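Local coordinates for fiber protein (Snake adenovirus 1, PDB 4UMI) that probably forms the trimeric spikes at the capsid vertices and, through its head domain, attaches the virion to a host-cell receptor, at residues Ala150-Ala154 and Glu155-Phe159. Numbering follows the deposited sequence. Where two conformers were deposited one is given.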
loop_
_atom_site.group_PDB
_atom_site.type_symbol
_atom_site.label_atom_id
_atom_site.label_comp_id
_atom_site.label_asym_id
_atom_site.label_seq_id
_atom_site.Cartn_x
_atom_site.Cartn_y
_atom_site.Cartn_z
ATOM N N ALA A 150 0.636 23.484 -3.449
ATOM C CA ALA A 150 0.746 23.694 -4.890
ATOM C C ALA A 150 -0.619 23.578 -5.562
ATOM O O ALA A 150 -1.518 22.914 -5.058
ATOM C CB ALA A 150 1.689 22.692 -5.484
ATOM N N PRO A 151 -0.794 24.298 -6.677
ATOM C CA PRO A 151 -2.023 24.206 -7.429
ATOM C C PRO A 151 -2.252 22.826 -7.992
ATOM O O PRO A 151 -1.309 22.198 -8.482
ATOM C CB PRO A 151 -1.806 25.193 -8.585
ATOM C CG PRO A 151 -0.624 26.005 -8.233
ATOM C CD PRO A 151 0.197 25.189 -7.305
ATOM N N ALA A 152 -3.488 22.354 -7.882
ATOM C CA ALA A 152 -3.891 21.051 -8.412
ATOM C C ALA A 152 -4.932 21.261 -9.500
ATOM O O ALA A 152 -5.685 22.233 -9.470
ATOM C CB ALA A 152 -4.480 20.232 -7.301
ATOM N N SER A 153 -4.989 20.339 -10.450
ATOM C CA SER A 153 -6.029 20.384 -11.485
ATOM C C SER A 153 -7.441 20.328 -10.902
ATOM O O SER A 153 -7.652 19.885 -9.770
ATOM C CB SER A 153 -5.859 19.229 -12.460
ATOM O OG SER A 153 -6.175 17.981 -11.878
ATOM N N ALA A 154 -8.429 20.760 -11.684
ATOM C CA ALA A 154 -9.804 20.620 -11.269
ATOM C C ALA A 154 -10.159 19.170 -11.024
ATOM O O ALA A 154 -10.909 18.855 -10.113
ATOM C CB ALA A 154 -10.717 21.190 -12.331
ATOM N N GLU A 155 -9.647 18.274 -11.867
ATOM C CA GLU A 155 -9.988 16.860 -11.734
ATOM C C GLU A 155 -9.425 16.275 -10.449
ATOM O O GLU A 155 -10.146 15.595 -9.715
ATOM C CB GLU A 155 -9.497 16.076 -12.932
ATOM C CG GLU A 155 -10.001 14.646 -12.938
ATOM C CD GLU A 155 -9.721 13.876 -14.229
ATOM O OE1 GLU A 155 -8.988 14.356 -15.110
ATOM O OE2 GLU A 155 -10.228 12.749 -14.317
ATOM N N LEU A 156 -8.150 16.552 -10.169
ATOM C CA LEU A 156 -7.564 16.054 -8.915
ATOM C C LEU A 156 -8.246 16.678 -7.699
ATOM O O LEU A 156 -8.516 15.992 -6.701
ATOM C CB LEU A 156 -6.073 16.301 -8.884
ATOM C CG LEU A 156 -5.336 15.746 -7.669
ATOM C CD1 LEU A 156 -5.545 14.254 -7.457
ATOM C CD2 LEU A 156 -3.858 16.046 -7.788
ATOM N N SER A 157 -8.576 17.967 -7.814
ATOM C CA SER A 157 -9.227 18.666 -6.743
ATOM C C SER A 157 -10.581 18.030 -6.453
ATOM O O SER A 157 -10.931 17.840 -5.298
ATOM C CB SER A 157 -9.377 20.161 -7.061
ATOM O OG SER A 157 -8.111 20.806 -7.129
ATOM N N SER A 158 -11.350 17.694 -7.504
ATOM C CA SER A 158 -12.631 17.015 -7.357
ATOM C C SER A 158 -12.469 15.689 -6.614
ATOM O O SER A 158 -13.214 15.379 -5.695
ATOM C CB SER A 158 -13.258 16.778 -8.744
ATOM O OG SER A 158 -14.515 16.117 -8.662
ATOM N N PHE A 159 -11.488 14.895 -7.029
ATOM C CA PHE A 159 -11.259 13.589 -6.398
ATOM C C PHE A 159 -10.941 13.785 -4.900
ATOM O O PHE A 159 -11.470 13.087 -4.052
ATOM C CB PHE A 159 -10.076 12.944 -7.093
ATOM C CG PHE A 159 -9.670 11.614 -6.516
ATOM C CD1 PHE A 159 -10.235 10.452 -6.948
ATOM C CD2 PHE A 159 -8.697 11.548 -5.519
ATOM C CE1 PHE A 159 -9.847 9.225 -6.460
ATOM C CE2 PHE A 159 -8.316 10.335 -5.040
ATOM C CZ PHE A 159 -8.882 9.185 -5.503
#
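Ser153 O is gripped twice by the same residue, Ser157, one turn further along the chain. The backbone bond, Ser157 N to Ser153 O, measures 2.9 Å; the hydroxyl adds a second, with Ser157 OG at 2.8 Å from Ser153 O. These two donors come from opposite faces of the carbonyl plane, the hydroxyl lying well above it, 39° out of plane. What brings the hydroxyl there is the Ser157 rotamer: with chi1 at -66°, OG sits beside its own backbone N and points back toward Ser153 O at the start of the helix. It also lies close to Ala152, whose CB packs 3.7 Å from Ser157 OG. Ser153 in turn is the N-cap of helix 154-161. Its OG, tucked between its own backbone N and carbonyl carbon, accepts from Leu156 N over 3.0 Å in a nearly straight bond (168° at the hydrogen), supplying an acceptor to an amide in the first turn. The same OG is hydrogen-bonded to Glu109 OE1, which ties the cap to strand 101-112. Ser158 N to Ala154 O, 2.9 Å, carries on the regular helical bonding. Here the chain leaves strand 148-151, the outermost strand, within this chain, of one of the two antiparallel sheets of the fibre head, and turns into the short helix that leads on toward strand 168-172. Leu156, buried on the inner side of that helix, sends CD2 to 4.3 Å from Ala152 CB, a loose apolar touch, and the side chain also touches Glu109 and Ala123. Glu155 runs out extended and touches Leu105 and Ile107; both it and Ser158 pack against Leu96 of a second subunit of the trimer.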